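Local coordinates for hyaluronidase (PDB 5DIY), which probably removes N-acetylglucosamine from O-GlcNAc-modified proteins, as a hexosaminidase of glycoside hydrolase family 84, at residues P165-N170 with L174-I179. Residues are numbered along the deposited sequence; the frame is centred on the assembly and turned at random.
Sequences PTFYCN and LEYLRI. With NAG (2-acetamido-2-deoxy-beta-D-glucopyranose), chain E.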
ATOM      1  N   PRO C 165      -8.166  -0.531  17.838  1.00 24.98           N
ATOM      2  CA  PRO C 165      -7.466  -0.045  19.022  1.00 25.26           C
ATOM      3  C   PRO C 165      -6.439   1.035  18.697  1.00 25.98           C
ATOM      4  O   PRO C 165      -6.029   1.183  17.546  1.00 26.95           O
ATOM      5  CB  PRO C 165      -6.781  -1.292  19.574  1.00 25.40           C
ATOM      6  CG  PRO C 165      -6.716  -2.267  18.449  1.00 25.26           C
ATOM      7  CD  PRO C 165      -7.743  -1.884  17.439  1.00 24.76           C
ATOM      8  N   THR C 166      -6.053   1.789  19.719  1.00 26.98           N
ATOM      9  CA  THR C 166      -5.014   2.816  19.603  1.00 27.87           C
ATOM     10  C   THR C 166      -3.634   2.183  19.422  1.00 28.72           C
ATOM     11  O   THR C 166      -2.777   2.750  18.750  1.00 29.53           O
ATOM     12  CB  THR C 166      -5.062   3.757  20.824  1.00 28.10           C
ATOM     13  OG1 THR C 166      -6.374   4.336  20.905  1.00 27.61           O
ATOM     14  CG2 THR C 166      -4.036   4.860  20.714  1.00 28.31           C
ATOM     15  N   PHE C 167      -3.441   1.001  20.005  1.00 29.44           N
ATOM     16  CA  PHE C 167      -2.278   0.159  19.732  1.00 30.07           C
ATOM     17  C   PHE C 167      -2.759  -1.009  18.879  1.00 29.32           C
ATOM     18  O   PHE C 167      -3.380  -1.945  19.398  1.00 30.41           O
ATOM     19  CB  PHE C 167      -1.640  -0.308  21.043  1.00 31.12           C
ATOM     20  CG  PHE C 167      -1.038   0.819  21.848  1.00 32.34           C
ATOM     21  CD1 PHE C 167      -1.820   1.557  22.734  1.00 32.84           C
ATOM     22  CD2 PHE C 167       0.304   1.167  21.693  1.00 33.29           C
ATOM     23  CE1 PHE C 167      -1.276   2.608  23.465  1.00 33.49           C
ATOM     24  CE2 PHE C 167       0.855   2.220  22.419  1.00 34.06           C
ATOM     25  CZ  PHE C 167       0.064   2.939  23.308  1.00 34.04           C
ATOM     26  N   TYR C 168      -2.480  -0.933  17.574  1.00 27.88           N
ATOM     27  CA  TYR C 168      -3.050  -1.846  16.563  1.00 26.91           C
ATOM     28  C   TYR C 168      -2.032  -2.710  15.803  1.00 26.65           C
ATOM     29  O   TYR C 168      -2.407  -3.432  14.881  1.00 25.73           O
ATOM     30  CB  TYR C 168      -3.916  -1.056  15.561  1.00 26.77           C
ATOM     31  CG  TYR C 168      -3.220   0.094  14.855  1.00 26.30           C
ATOM     32  CD1 TYR C 168      -2.395  -0.123  13.748  1.00 26.56           C
ATOM     33  CD2 TYR C 168      -3.403   1.402  15.287  1.00 25.85           C
ATOM     34  CE1 TYR C 168      -1.765   0.940  13.103  1.00 26.58           C
ATOM     35  CE2 TYR C 168      -2.783   2.466  14.655  1.00 26.30           C
ATOM     36  CZ  TYR C 168      -1.969   2.237  13.561  1.00 26.55           C
ATOM     37  OH  TYR C 168      -1.363   3.310  12.953  1.00 24.79           O
ATOM     38  N   CYS C 169      -0.764  -2.646  16.194  1.00 26.86           N
ATOM     39  CA  CYS C 169       0.290  -3.428  15.565  1.00 28.09           C
ATOM     40  C   CYS C 169       1.432  -3.662  16.535  1.00 29.25           C
ATOM     41  O   CYS C 169       1.447  -3.105  17.631  1.00 28.56           O
ATOM     42  CB  CYS C 169       0.817  -2.705  14.323  1.00 28.72           C
ATOM     43  SG  CYS C 169       1.595  -1.100  14.628  1.00 29.55           S
ATOM     44  N   ASN C 170       2.380  -4.493  16.107  1.00 31.29           N
ATOM     45  CA  ASN C 170       3.642  -4.724  16.816  1.00 32.89           C
ATOM     46  C   ASN C 170       3.485  -5.667  18.022  1.00 33.41           C
ATOM     47  O   ASN C 170       3.414  -6.875  17.813  1.00 34.11           O
ATOM     48  CB  ASN C 170       4.356  -3.385  17.131  1.00 33.39           C
ATOM     49  CG  ASN C 170       5.812  -3.559  17.525  1.00 34.59           C
ATOM     50  OD1 ASN C 170       6.389  -4.639  17.419  1.00 35.21           O
ATOM     51  ND2 ASN C 170       6.418  -2.475  17.981  1.00 35.98           N
ATOM     52  N   LEU C 174       0.905  -6.278  24.857  1.00 39.74           N
ATOM     53  CA  LEU C 174       0.879  -4.980  25.529  1.00 40.30           C
ATOM     54  C   LEU C 174      -0.275  -4.927  26.531  1.00 41.03           C
ATOM     55  O   LEU C 174      -1.342  -5.496  26.282  1.00 43.15           O
ATOM     56  CB  LEU C 174       0.733  -3.862  24.492  1.00 41.08           C
ATOM     57  CG  LEU C 174       1.019  -2.426  24.926  1.00 41.44           C
ATOM     58  CD1 LEU C 174       2.514  -2.212  25.127  1.00 41.21           C
ATOM     59  CD2 LEU C 174       0.475  -1.452  23.892  1.00 41.43           C
ATOM     60  N   GLU C 175      -0.049  -4.257  27.660  1.00 40.82           N
ATOM     61  CA  GLU C 175      -1.032  -4.174  28.748  1.00 40.62           C
ATOM     62  C   GLU C 175      -2.379  -3.623  28.274  1.00 38.35           C
ATOM     63  O   GLU C 175      -3.433  -4.175  28.602  1.00 37.65           O
ATOM     64  CB  GLU C 175      -0.482  -3.312  29.894  1.00 42.85           C
ATOM     65  CG  GLU C 175      -1.415  -3.160  31.089  1.00 45.72           C
ATOM     66  CD  GLU C 175      -0.782  -2.376  32.227  1.00 47.72           C
ATOM     67  OE1 GLU C 175       0.081  -2.942  32.926  1.00 51.17           O
ATOM     68  OE2 GLU C 175      -1.153  -1.197  32.427  1.00 48.86           O
ATOM     69  N   TYR C 176      -2.326  -2.529  27.517  1.00 34.87           N
ATOM     70  CA  TYR C 176      -3.499  -1.951  26.861  1.00 33.25           C
ATOM     71  C   TYR C 176      -4.366  -3.025  26.158  1.00 33.12           C
ATOM     72  O   TYR C 176      -5.580  -3.068  26.353  1.00 33.35           O
ATOM     73  CB  TYR C 176      -3.041  -0.855  25.873  1.00 32.43           C
ATOM     74  CG  TYR C 176      -4.099  -0.384  24.903  1.00 31.02           C
ATOM     75  CD1 TYR C 176      -4.359  -1.102  23.734  1.00 30.40           C
ATOM     76  CD2 TYR C 176      -4.826   0.786  25.132  1.00 29.80           C
ATOM     77  CE1 TYR C 176      -5.325  -0.685  22.840  1.00 29.25           C
ATOM     78  CE2 TYR C 176      -5.792   1.214  24.231  1.00 29.43           C
ATOM     79  CZ  TYR C 176      -6.038   0.468  23.088  1.00 28.62           C
ATOM     80  OH  TYR C 176      -6.995   0.859  22.181  1.00 27.70           O
ATOM     81  N   LEU C 177      -3.733  -3.878  25.355  1.00 34.13           N
ATOM     82  CA  LEU C 177      -4.435  -4.947  24.624  1.00 35.62           C
ATOM     83  C   LEU C 177      -5.057  -6.002  25.547  1.00 36.99           C
ATOM     84  O   LEU C 177      -6.154  -6.502  25.272  1.00 36.60           O
ATOM     85  CB  LEU C 177      -3.488  -5.642  23.647  1.00 35.89           C
ATOM     86  CG  LEU C 177      -2.992  -4.789  22.478  1.00 36.54           C
ATOM     87  CD1 LEU C 177      -1.844  -5.486  21.763  1.00 36.86           C
ATOM     88  CD2 LEU C 177      -4.135  -4.478  21.517  1.00 36.03           C
ATOM     89  N   ARG C 178      -4.345  -6.343  26.622  1.00 38.15           N
ATOM     90  CA  ARG C 178      -4.852  -7.283  27.634  1.00 38.13           C
ATOM     91  C   ARG C 178      -6.052  -6.710  28.395  1.00 37.03           C
ATOM     92  O   ARG C 178      -7.019  -7.428  28.658  1.00 37.91           O
ATOM     93  CB  ARG C 178      -3.736  -7.694  28.604  1.00 39.27           C
ATOM     94  CG  ARG C 178      -2.867  -8.856  28.112  1.00 40.68           C
ATOM     95  CD  ARG C 178      -1.387  -8.690  28.462  1.00 43.16           C
ATOM     96  NE  ARG C 178      -1.184  -8.143  29.809  1.00 45.86           N
ATOM     97  CZ  ARG C 178      -0.095  -7.494  30.236  1.00 47.41           C
ATOM     98  NH1 ARG C 178       0.964  -7.292  29.448  1.00 48.44           N
ATOM     99  NH2 ARG C 178      -0.064  -7.039  31.485  1.00 49.11           N
ATOM    100  N   ILE C 179      -6.000  -5.421  28.725  1.00 36.01           N
ATOM    101  CA  ILE C 179      -7.129  -4.735  29.363  1.00 35.06           C
ATOM    102  C   ILE C 179      -8.327  -4.711  28.416  1.00 35.02           C
ATOM    103  O   ILE C 179      -9.459  -4.942  28.835  1.00 35.60           O
ATOM    104  CB  ILE C 179      -6.777  -3.284  29.784  1.00 35.31           C
ATOM    105  CG1 ILE C 179      -5.702  -3.274  30.880  1.00 35.54           C
ATOM    106  CG2 ILE C 179      -8.018  -2.541  30.282  1.00 36.03           C
ATOM    107  CD1 ILE C 179      -4.930  -1.969  30.963  1.00 36.19           C
TER
HETATM  108  C1  NAG E 101      -2.296   3.908   9.582  1.00 30.22           C
HETATM  109  C2  NAG E 101      -3.820   4.114   9.480  1.00 28.79           C
HETATM  110  C3  NAG E 101      -4.382   3.965   8.064  1.00 28.24           C
HETATM  111  C4  NAG E 101      -3.307   4.257   7.031  1.00 27.66           C
HETATM  112  C5  NAG E 101      -2.196   3.232   7.189  1.00 28.46           C
HETATM  113  C6  NAG E 101      -1.042   3.439   6.195  1.00 28.96           C
HETATM  114  C7  NAG E 101      -4.495   1.939  10.448  1.00 27.82           C
HETATM  115  C8  NAG E 101      -5.334   1.290  11.514  1.00 27.67           C
HETATM  116  N2  NAG E 101      -4.538   3.272  10.431  1.00 28.11           N
HETATM  117  O3  NAG E 101      -5.488   4.861   7.907  1.00 27.75           O
HETATM  118  O4  NAG E 101      -3.843   4.136   5.713  1.00 26.20           O
HETATM  119  O5  NAG E 101      -1.695   3.148   8.526  1.00 29.59           O
HETATM  120  O6  NAG E 101      -0.521   4.769   6.248  1.00 28.75           O
HETATM  121  O7  NAG E 101      -3.820   1.278   9.669  1.00 27.28           O
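The edge of the F167 ring is turned toward the face of Y176 in a tilted T-shaped stack, with centroids 5.1 Å apart and planes at 58°. F167 CD1 makes the approach, off-centre above the tyrosine ring and 3.7 Å from Y176 CG. L174, at the N-cap position just before the helix, adds a CH-pi contact: its methyl CD2 sits over one face of F167, 3.7 Å from the ring centroid. A flat phenylalanine suits this place because it offers a face to a branched leucine and an edge to another ring. P165 CB lies in the plane of the Y176 ring at its edge, 3.6 Å from CE1, and L177 CD2 packs on F167 O. This loop leads from strand 160-164 of the TIM barrel into helix 175-183, on the side where the sugar is bound. The polar link is T166 N to Y176 OH, 2.8 Å and nearly straight at 161°. With CG anti to the backbone N (chi1 167°), Y176 extends far enough to bring its hydroxyl to the loop backbone, where Q141 also bonds it. Y168 turns away from the helix, and the acetamido methyl C8 of NAG lies over the centre of one face of its ring.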